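Local coordinates for post-proline cleaving enzyme (Rickettsia typhi, PDB 4HVT), which probably cleaves oligopeptides on the carboxyl side of proline, as a serine peptidase of the prolyl oligopeptidase family, at residues T24-A30 / H653-I659; Q531-R535 / T609-D613; I592-I596 / K624-E630. All blocks are in the same frame, centred on the assembly; numbering follows the deposited sequence. Where two conformers were deposited one is given.

Contact 1: residues T24-A30 / H653-I659; sequences TKFLEEA and HPWHGRI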
loop_
_atom_site.group_PDB
_atom_site.type_symbol
_atom_site.label_atom_id
_atom_site.label_comp_id
_atom_site.label_asym_id
_atom_site.label_seq_id
_atom_site.Cartn_x
_atom_site.Cartn_y
_atom_site.Cartn_z
ATOM N N THR A 24 -3.560 -26.746 18.138
ATOM C CA THR A 24 -3.224 -25.450 17.500
ATOM C C THR A 24 -3.977 -24.253 18.114
ATOM O O THR A 24 -3.662 -23.096 17.800
ATOM C CB THR A 24 -3.697 -25.398 16.021
ATOM O OG1 THR A 24 -5.131 -25.384 15.971
ATOM C CG2 THR A 24 -3.236 -26.517 15.220
ATOM N N LYS A 25 -4.996 -24.518 18.939
ATOM C CA LYS A 25 -6.035 -23.518 19.235
ATOM C C LYS A 25 -5.509 -22.279 19.959
ATOM O O LYS A 25 -5.928 -21.156 19.664
ATOM C CB LYS A 25 -7.201 -24.156 20.036
ATOM N N PHE A 26 -4.554 -22.477 20.870
ATOM C CA PHE A 26 -3.902 -21.337 21.575
ATOM C C PHE A 26 -3.327 -20.238 20.676
ATOM O O PHE A 26 -3.301 -19.102 21.063
ATOM C CB PHE A 26 -2.806 -21.843 22.556
ATOM C CG PHE A 26 -1.494 -22.318 21.905
ATOM C CD1 PHE A 26 -1.435 -23.512 21.222
ATOM C CD2 PHE A 26 -0.314 -21.575 22.026
ATOM C CE1 PHE A 26 -0.260 -23.978 20.658
ATOM C CE2 PHE A 26 0.860 -22.022 21.468
ATOM C CZ PHE A 26 0.900 -23.214 20.759
ATOM N N LEU A 27 -2.809 -20.608 19.515
ATOM C CA LEU A 27 -2.201 -19.656 18.550
ATOM C C LEU A 27 -3.251 -18.732 17.858
ATOM O O LEU A 27 -2.942 -17.640 17.326
ATOM C CB LEU A 27 -1.482 -20.473 17.489
ATOM C CG LEU A 27 -0.257 -21.263 17.934
ATOM C CD1 LEU A 27 0.124 -22.177 16.800
ATOM C CD2 LEU A 27 0.842 -20.333 18.353
ATOM N N GLU A 28 -4.524 -19.118 17.920
ATOM C CA GLU A 28 -5.616 -18.315 17.335
ATOM C C GLU A 28 -5.890 -16.969 18.059
ATOM O O GLU A 28 -6.575 -16.097 17.560
ATOM C CB GLU A 28 -6.898 -19.150 17.285
ATOM C CG GLU A 28 -6.748 -20.444 16.488
ATOM C CD GLU A 28 -8.033 -21.265 16.423
ATOM O OE1 GLU A 28 -9.085 -20.718 16.730
ATOM O OE2 GLU A 28 -8.003 -22.433 16.062
ATOM N N GLU A 29 -5.396 -16.849 19.277
ATOM C CA GLU A 29 -5.587 -15.720 20.125
ATOM C C GLU A 29 -4.362 -14.840 19.950
ATOM O O GLU A 29 -3.247 -15.277 20.306
ATOM C CB GLU A 29 -5.690 -16.219 21.566
ATOM C CG GLU A 29 -6.170 -15.196 22.551
ATOM C CD GLU A 29 -6.396 -15.734 23.961
ATOM O OE1 GLU A 29 -6.472 -16.982 24.237
ATOM O OE2 GLU A 29 -6.497 -14.857 24.827
ATOM N N ALA A 30 -4.568 -13.650 19.363
ATOM C CA ALA A 30 -3.461 -12.725 18.993
ATOM C C ALA A 30 -2.629 -12.341 20.214
ATOM O O ALA A 30 -1.408 -12.313 20.146
ATOM C CB ALA A 30 -3.981 -11.471 18.331
ATOM N N HIS A 653 -4.109 -11.121 10.673
ATOM C CA HIS A 653 -3.990 -11.805 11.963
ATOM C C HIS A 653 -2.687 -12.634 11.995
ATOM O O HIS A 653 -2.331 -13.258 11.029
ATOM C CB HIS A 653 -5.206 -12.676 12.258
ATOM C CG HIS A 653 -5.315 -13.132 13.691
ATOM N ND1 HIS A 653 -4.524 -14.108 14.249
ATOM C CD2 HIS A 653 -6.201 -12.789 14.655
ATOM C CE1 HIS A 653 -4.864 -14.301 15.507
ATOM N NE2 HIS A 653 -5.910 -13.529 15.767
ATOM N N PRO A 654 -1.987 -12.626 13.113
ATOM C CA PRO A 654 -0.763 -13.484 13.150
ATOM C C PRO A 654 -0.928 -14.999 13.077
ATOM O O PRO A 654 0.073 -15.696 12.926
ATOM C CB PRO A 654 -0.140 -13.145 14.504
ATOM C CG PRO A 654 -1.251 -12.634 15.367
ATOM C CD PRO A 654 -2.182 -11.923 14.393
ATOM N N TRP A 655 -2.167 -15.504 13.204
ATOM C CA TRP A 655 -2.464 -16.919 13.076
ATOM C C TRP A 655 -1.754 -17.533 11.861
ATOM O O TRP A 655 -1.153 -18.568 11.939
ATOM C CB TRP A 655 -3.958 -17.137 12.900
ATOM C CG TRP A 655 -4.337 -18.498 12.355
ATOM C CD1 TRP A 655 -4.808 -18.790 11.124
ATOM C CD2 TRP A 655 -4.249 -19.746 13.046
ATOM N NE1 TRP A 655 -5.046 -20.116 10.984
ATOM C CE2 TRP A 655 -4.735 -20.745 12.157
ATOM C CE3 TRP A 655 -3.853 -20.109 14.327
ATOM C CZ2 TRP A 655 -4.808 -22.083 12.502
ATOM C CZ3 TRP A 655 -3.960 -21.469 14.680
ATOM C CH2 TRP A 655 -4.411 -22.421 13.757
ATOM N N HIS A 656 -1.782 -16.822 10.735
ATOM C CA HIS A 656 -1.247 -17.412 9.499
ATOM C C HIS A 656 0.226 -17.752 9.593
ATOM O O HIS A 656 0.646 -18.836 9.188
ATOM C CB HIS A 656 -1.519 -16.513 8.274
ATOM C CG HIS A 656 -2.967 -16.246 8.044
ATOM N ND1 HIS A 656 -3.779 -17.124 7.364
ATOM C CD2 HIS A 656 -3.757 -15.192 8.381
ATOM C CE1 HIS A 656 -5.007 -16.626 7.296
ATOM N NE2 HIS A 656 -5.020 -15.474 7.939
ATOM N N GLY A 657 0.998 -16.830 10.130
ATOM C CA GLY A 657 2.461 -17.039 10.271
ATOM C C GLY A 657 2.728 -18.076 11.373
ATOM O O GLY A 657 3.569 -18.980 11.218
ATOM N N ARG A 658 1.982 -17.951 12.468
ATOM C CA ARG A 658 2.151 -18.827 13.606
ATOM C C ARG A 658 1.879 -20.269 13.218
ATOM O O ARG A 658 2.704 -21.150 13.500
ATOM C CB ARG A 658 1.199 -18.449 14.713
ATOM C CG ARG A 658 1.645 -17.286 15.529
ATOM C CD ARG A 658 0.476 -16.730 16.306
ATOM N NE ARG A 658 0.839 -15.652 17.200
ATOM C CZ ARG A 658 -0.002 -15.097 18.074
ATOM N NH1 ARG A 658 -1.251 -15.550 18.225
ATOM N NH2 ARG A 658 0.431 -14.103 18.838
ATOM N N ILE A 659 0.733 -20.544 12.592
ATOM C CA ILE A 659 0.432 -21.953 12.168
ATOM C C ILE A 659 1.408 -22.595 11.161
ATOM O O ILE A 659 1.753 -23.829 11.249
ATOM C CB ILE A 659 -1.067 -22.120 11.735
ATOM C CG1 ILE A 659 -1.442 -23.592 11.637
ATOM C CG2 ILE A 659 -1.447 -21.452 10.389
ATOM C CD1 ILE A 659 -1.403 -24.304 12.956
HETATM O O HOH W 1 -7.263 -12.893 18.233
#

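Contact 2: residues Q531-R535 / T609-D613; sequences QGIKR and TEYGD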
loop_
_atom_site.group_PDB
_atom_site.type_symbol
_atom_site.label_atom_id
_atom_site.label_comp_id
_atom_site.label_asym_id
_atom_site.label_seq_id
_atom_site.Cartn_x
_atom_site.Cartn_y
_atom_site.Cartn_z
ATOM N N GLN A 531 -7.811 -14.416 -10.514
ATOM C CA GLN A 531 -8.704 -14.141 -9.398
ATOM C C GLN A 531 -9.491 -15.385 -8.956
ATOM O O GLN A 531 -9.859 -16.239 -9.756
ATOM C CB GLN A 531 -9.648 -13.006 -9.772
ATOM C CG GLN A 531 -10.445 -12.457 -8.627
ATOM C CD GLN A 531 -11.366 -11.325 -9.066
ATOM O OE1 GLN A 531 -11.341 -10.882 -10.227
ATOM N NE2 GLN A 531 -12.262 -10.904 -8.156
ATOM N N GLY A 532 -9.764 -15.486 -7.660
ATOM C CA GLY A 532 -10.610 -16.554 -7.173
ATOM C C GLY A 532 -10.005 -17.938 -7.408
ATOM O O GLY A 532 -8.836 -18.166 -7.110
ATOM N N ILE A 533 -10.767 -18.796 -8.030
ATOM C CA ILE A 533 -10.346 -20.178 -8.287
ATOM C C ILE A 533 -9.310 -20.244 -9.419
ATOM O O ILE A 533 -8.840 -21.310 -9.718
ATOM C CB ILE A 533 -11.527 -21.122 -8.634
ATOM C CG1 ILE A 533 -12.327 -20.704 -9.870
ATOM C CG2 ILE A 533 -12.505 -21.249 -7.475
ATOM C CD1 ILE A 533 -13.415 -21.714 -10.285
ATOM N N LYS A 534 -9.027 -19.105 -10.073
ATOM C CA LYS A 534 -7.969 -19.058 -11.087
ATOM C C LYS A 534 -6.627 -18.678 -10.483
ATOM O O LYS A 534 -5.668 -18.415 -11.209
ATOM C CB LYS A 534 -8.326 -18.064 -12.179
ATOM C CG LYS A 534 -9.525 -18.431 -13.003
ATOM C CD LYS A 534 -9.905 -17.322 -13.963
ATOM C CE LYS A 534 -11.121 -17.728 -14.754
ATOM N NZ LYS A 534 -11.176 -16.874 -15.968
ATOM N N ARG A 535 -6.523 -18.711 -9.165
ATOM C CA ARG A 535 -5.269 -18.250 -8.536
ATOM C C ARG A 535 -4.021 -18.991 -9.020
ATOM O O ARG A 535 -2.915 -18.407 -9.067
ATOM C CB ARG A 535 -5.309 -18.318 -6.997
ATOM C CG ARG A 535 -5.399 -16.954 -6.300
ATOM C CD ARG A 535 -4.156 -16.114 -6.554
ATOM N NE ARG A 535 -4.059 -14.950 -5.656
ATOM C CZ ARG A 535 -4.736 -13.813 -5.826
ATOM N NH1 ARG A 535 -5.548 -13.654 -6.847
ATOM N NH2 ARG A 535 -4.599 -12.858 -4.926
ATOM N N THR A 609 -14.094 -12.364 -2.473
ATOM C CA THR A 609 -14.131 -12.232 -3.927
ATOM C C THR A 609 -12.762 -12.341 -4.555
ATOM O O THR A 609 -12.671 -12.496 -5.784
ATOM C CB THR A 609 -14.823 -10.901 -4.352
ATOM O OG1 THR A 609 -14.138 -9.802 -3.733
ATOM C CG2 THR A 609 -16.272 -10.913 -3.980
ATOM N N GLU A 610 -11.688 -12.264 -3.760
ATOM C CA GLU A 610 -10.339 -12.460 -4.255
ATOM C C GLU A 610 -9.963 -13.950 -4.274
ATOM O O GLU A 610 -9.307 -14.376 -5.192
ATOM C CB GLU A 610 -9.291 -11.654 -3.477
ATOM C CG GLU A 610 -7.908 -11.718 -4.087
ATOM C CD GLU A 610 -7.718 -10.982 -5.396
ATOM O OE1 GLU A 610 -8.710 -10.330 -5.827
ATOM O OE2 GLU A 610 -6.571 -11.063 -5.984
ATOM N N TYR A 611 -10.331 -14.698 -3.248
ATOM C CA TYR A 611 -9.812 -16.050 -3.094
ATOM C C TYR A 611 -10.856 -17.152 -3.294
ATOM O O TYR A 611 -10.503 -18.305 -3.479
ATOM C CB TYR A 611 -9.194 -16.196 -1.709
ATOM C CG TYR A 611 -8.028 -15.256 -1.432
ATOM C CD1 TYR A 611 -6.811 -15.343 -2.145
ATOM C CD2 TYR A 611 -8.128 -14.305 -0.440
ATOM C CE1 TYR A 611 -5.766 -14.455 -1.899
ATOM C CE2 TYR A 611 -7.085 -13.425 -0.186
ATOM C CZ TYR A 611 -5.904 -13.530 -0.901
ATOM O OH TYR A 611 -4.892 -12.632 -0.624
ATOM N N GLY A 612 -12.115 -16.769 -3.359
ATOM C CA GLY A 612 -13.230 -17.757 -3.301
ATOM C C GLY A 612 -13.596 -18.036 -1.864
ATOM O O GLY A 612 -12.811 -17.784 -0.951
ATOM N N ASP A 613 -14.807 -18.565 -1.675
ATOM C CA ASP A 613 -15.376 -18.874 -0.379
ATOM C C ASP A 613 -15.090 -20.340 0.033
ATOM O O ASP A 613 -15.660 -21.243 -0.531
ATOM C CB ASP A 613 -16.866 -18.603 -0.416
ATOM C CG ASP A 613 -17.488 -18.650 0.917
ATOM O OD1 ASP A 613 -16.887 -19.170 1.887
ATOM O OD2 ASP A 613 -18.603 -18.141 1.035
HETATM O O HOH W 2 -8.405 -19.289 -4.768
#

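Contact 3: residues I592-I596 / K624-E630; sequences ILDMI and KKYAPLE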
loop_
_atom_site.group_PDB
_atom_site.type_symbol
_atom_site.label_atom_id
_atom_site.label_comp_id
_atom_site.label_asym_id
_atom_site.label_seq_id
_atom_site.Cartn_x
_atom_site.Cartn_y
_atom_site.Cartn_z
ATOM N N ILE A 592 -1.014 -13.963 4.550
ATOM C CA ILE A 592 -2.285 -14.713 4.577
ATOM C C ILE A 592 -1.873 -16.071 3.999
ATOM O O ILE A 592 -1.149 -16.134 2.993
ATOM C CB ILE A 592 -3.440 -14.021 3.798
ATOM C CG1 ILE A 592 -4.729 -14.776 4.058
ATOM C CG2 ILE A 592 -3.159 -13.842 2.312
ATOM C CD1 ILE A 592 -5.945 -14.089 3.418
ATOM N N LEU A 593 -2.291 -17.149 4.634
ATOM C CA LEU A 593 -1.901 -18.439 4.092
ATOM C C LEU A 593 -2.807 -19.599 4.442
ATOM O O LEU A 593 -2.854 -20.557 3.700
ATOM C CB LEU A 593 -0.454 -18.766 4.423
ATOM C CG LEU A 593 0.147 -19.309 5.678
ATOM C CD1 LEU A 593 -0.264 -20.728 6.048
ATOM C CD2 LEU A 593 1.687 -19.231 5.489
ATOM N N ASP A 594 -3.509 -19.488 5.564
ATOM C CA ASP A 594 -4.561 -20.494 5.896
ATOM C C ASP A 594 -5.834 -20.207 5.090
ATOM O O ASP A 594 -6.735 -19.521 5.551
ATOM C CB ASP A 594 -4.841 -20.545 7.380
ATOM C CG ASP A 594 -5.811 -21.687 7.758
ATOM O OD1 ASP A 594 -6.462 -22.264 6.851
ATOM O OD2 ASP A 594 -5.907 -21.993 8.974
ATOM N N MET A 595 -5.865 -20.692 3.862
ATOM C CA MET A 595 -6.914 -20.319 2.922
ATOM C C MET A 595 -8.241 -21.079 3.174
ATOM O O MET A 595 -9.279 -20.720 2.602
ATOM C CB MET A 595 -6.393 -20.438 1.488
ATOM C CG MET A 595 -5.094 -19.631 1.250
ATOM S SD MET A 595 -5.138 -17.969 1.933
ATOM C CE MET A 595 -6.366 -17.167 0.928
ATOM N N ILE A 596 -8.231 -22.110 4.037
ATOM C CA ILE A 596 -9.494 -22.706 4.469
ATOM C C ILE A 596 -10.217 -21.828 5.516
ATOM O O ILE A 596 -11.460 -21.669 5.466
ATOM C CB ILE A 596 -9.307 -24.149 4.979
ATOM C CG1 ILE A 596 -8.591 -25.000 3.921
ATOM C CG2 ILE A 596 -10.663 -24.754 5.293
ATOM C CD1 ILE A 596 -8.682 -26.509 4.175
ATOM N N LYS A 624 -8.033 -25.940 -1.883
ATOM C CA LYS A 624 -7.243 -27.022 -1.322
ATOM C C LYS A 624 -6.158 -27.537 -2.246
ATOM O O LYS A 624 -5.244 -28.110 -1.748
ATOM C CB LYS A 624 -8.156 -28.215 -0.916
ATOM C CG LYS A 624 -8.972 -27.902 0.333
ATOM C CD LYS A 624 -10.113 -28.893 0.594
ATOM C CE LYS A 624 -9.623 -30.259 0.933
ATOM N NZ LYS A 624 -10.770 -31.159 1.258
ATOM N N LYS A 625 -6.256 -27.377 -3.560
ATOM C CA LYS A 625 -5.188 -27.821 -4.436
ATOM C C LYS A 625 -3.869 -27.052 -4.205
ATOM O O LYS A 625 -2.765 -27.595 -4.473
ATOM C CB LYS A 625 -5.560 -27.733 -5.907
ATOM C CG LYS A 625 -6.655 -28.677 -6.344
ATOM C CD LYS A 625 -7.022 -28.388 -7.787
ATOM C CE LYS A 625 -8.405 -28.931 -8.143
ATOM N NZ LYS A 625 -8.754 -28.446 -9.518
ATOM N N TYR A 626 -3.972 -25.809 -3.736
ATOM C CA TYR A 626 -2.791 -24.993 -3.540
ATOM C C TYR A 626 -2.516 -24.604 -2.126
ATOM O O TYR A 626 -1.345 -24.241 -1.824
ATOM C CB TYR A 626 -2.771 -23.748 -4.428
ATOM C CG TYR A 626 -3.773 -22.666 -4.070
ATOM C CD1 TYR A 626 -3.557 -21.842 -2.989
ATOM C CD2 TYR A 626 -4.908 -22.449 -4.853
ATOM C CE1 TYR A 626 -4.451 -20.830 -2.662
ATOM C CE2 TYR A 626 -5.814 -21.440 -4.522
ATOM C CZ TYR A 626 -5.558 -20.607 -3.459
ATOM O OH TYR A 626 -6.496 -19.611 -3.182
ATOM N N ALA A 627 -3.528 -24.647 -1.255
ATOM C CA ALA A 627 -3.380 -24.107 0.088
ATOM C C ALA A 627 -2.153 -24.761 0.749
ATOM O O ALA A 627 -2.105 -25.965 0.817
ATOM C CB ALA A 627 -4.647 -24.347 0.900
ATOM N N PRO A 628 -1.171 -23.957 1.214
ATOM C CA PRO A 628 0.086 -24.611 1.699
ATOM C C PRO A 628 -0.134 -25.588 2.832
ATOM O O PRO A 628 0.507 -26.665 2.850
ATOM C CB PRO A 628 0.972 -23.419 2.131
ATOM C CG PRO A 628 0.423 -22.269 1.405
ATOM C CD PRO A 628 -1.071 -22.502 1.169
ATOM N N LEU A 629 -1.069 -25.314 3.744
ATOM C CA LEU A 629 -1.234 -26.223 4.927
ATOM C C LEU A 629 -1.866 -27.527 4.535
ATOM O O LEU A 629 -1.766 -28.535 5.301
ATOM C CB LEU A 629 -2.075 -25.572 6.032
ATOM C CG LEU A 629 -1.527 -24.272 6.636
ATOM C CD1 LEU A 629 -2.567 -23.703 7.598
ATOM C CD2 LEU A 629 -0.235 -24.537 7.372
ATOM N N GLU A 630 -2.469 -27.565 3.344
ATOM C CA GLU A 630 -3.059 -28.792 2.777
ATOM C C GLU A 630 -2.099 -29.575 1.866
ATOM O O GLU A 630 -2.443 -30.663 1.370
ATOM C CB GLU A 630 -4.298 -28.479 1.961
ATOM C CG GLU A 630 -5.454 -27.938 2.775
ATOM C CD GLU A 630 -6.039 -28.965 3.747
ATOM O OE1 GLU A 630 -6.543 -30.029 3.295
ATOM O OE2 GLU A 630 -5.985 -28.729 4.971
HETATM O O HOH W 3 -3.080 -23.277 3.743
#

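Contact 1: residues T24-A30 / H653-I659
R658 reaches out of its helix with its chain extended from CG to NE, and the guanidinium at its end meets three backbone carbonyls of 24-30. NH1 gives its hydrogens to L27 O at 2.8 Å and to E29 O at 2.9 Å, while NH2 donates to A30 O at 2.9 Å. L27 O lies in the guanidinium plane and A30 O is tilted a little from it; NH1 reaches E29 O from above its carbonyl plane (52°). One guanidinium thus ties together the carbonyls of L27, E29 and A30. An arginine suits the place because it carries several in-plane N-H groups on a long arm. P654 CG lies over the centre of one guanidinium face, and NE forms a salt bridge with E676.

Beside it W655 presents its six-membered ring to the loop. T24 O sits at the ring edge, near CZ3, whereas E28 CG approaches CZ3 obliquely at 3.5 Å. E28 and W655 run side by side in the same direction, carboxylate and indole planes 81° apart, and the carboxylate goes on to a salt bridge with R597. L27 CB packs on CZ3 at 3.9 Å, and T24 CG2 meets I659 CD1 one helical turn further on.

H653, with CG anti to its backbone N (chi1 -166°), turns ND1 back to accept from W655 N at 2.9 Å, in the ring plane. Its NE2 shares a water with A30 N. The bond to W655 N is a side-chain capping bond just ahead of the helix. The N-terminal segment, from the other end of the chain, packs on this helix of the alpha/beta-hydrolase domain.

Contact 2: residues Q531-R535 / T609-D613
E610 OE2 is gripped by both terminal nitrogens of R535, NH1 and NH2 each standing 2.9 Å from that single oxygen in an end-on salt bridge. The join lies where the alpha/beta-hydrolase domain meets the beta-propeller, for T609 OG1 bonds to D265 O and E610 OE1 to Y267 OH on the propeller side. OE2 lies in the guanidinium plane, but the two flat groups are turned 74° against each other: NH2 meets the anti lone pair of OE2, and NH1 comes from above the carboxylate plane. OE2 also accepts from F488 N, and OE1 is held by H527 as well, so the carboxylate is fixed in rotation and probably kept ionised. With CG anti to the backbone N (chi1 -173°), E610 sets CG over the centre of the Y611 ring, and the bend at chi2 then turns the carboxylate to R535.

That ring borders the arginine as well. Y611 CE1 is 3.6 Å from R535 NH2, and Y611 CD1 lies over one face of the guanidinium, the planes 71° apart. Tyrosine offers an aromatic ring with a hydroxyl and arginine several N-H groups, so N567 OD1 takes both Y611 OH and R535 NH2.

A backbone bond adds to the join: G532 N donates to E610 O at 2.7 Å. The positive phi of G532 is easily reached by glycine, and its CA lies 3.9 Å from Y611 C. G612, where the helix ends, also has positive phi, at backbone angles where a CB would press on the preceding carbonyl.

Q531, extended beyond CG, carries its amide to T609 O, which lies almost in the amide plane. Its NE2 donates to that oxygen at 2.9 Å, from above the carbonyl plane.

Contact 3: residues I592-I596 / K624-E630
L629 is the main bump of this contact: its branched end points into the bent loop 592-596, where L593 and D594 receive it. L629 CG and CD2 face L593 CD1, with CG at 3.8 Å from that methyl, and L629 CD1 faces D594 CB and CG, the latter also at 3.8 Å. Both side chains cross the leucine at about a right angle. L593 CG stands between its backbone N and carbonyl carbon (chi1 80°), which brings the CD1 methyl round to L629. D594 is the centre of an inverse gamma turn, and that tight reversal puts L593 and M595 in different directions; its OD2 is bonded by W655 NE1.

P628 lies next along, a compact, puckered ring whose CD packs against L593 O at 3.7 Å. Proline brings a CH2 to this oxygen with no N-H to satisfy, and a water bridges the two segments, donating to L593 O and accepting from L629 N at 2.9 Å.

M595 fits the shallow hollow formed by A627 and Y626. Its CB faces the small A627 CB at 4.3 Å, while CG comes obliquely to Y626 CE1. Bends at chi2 and chi3 curl the flexible thioether back, away from an extended course. At the outer end, in the conformer given, I596 CD1 sits between K624 CG and E630 CG, the aliphatic parts of these exposed residues serving as walls.

Around this core, M595, Y626 and P628 also touch helix 567-578, L593 and L629 rest on helix 655-664, and M595 reaches Y611 of helix 608-611; the contact thus joins the loop after strand 585-589 to the end of helix 617-626.

Overall arrangement
Contact 3 lies between the other two and touches both. It meets contact 1 through D594, whose backbone N is 3.0 Å from H656 ND1; their centres are 15 Å apart. It meets contact 2 from another direction, Y611 CG lying 3.5 Å from M595 CE, with centres 12 Å apart. Contacts 1 and 2 do not touch, their nearest atoms about 8 Å apart. The residues S566, H682 and D649 form a probable catalytic triad; P654 of contact 1 and Y611 of contact 2 lie near it without touching. An ethanediol, probably from crystallisation, sits about 4 Å from the H653 side chain.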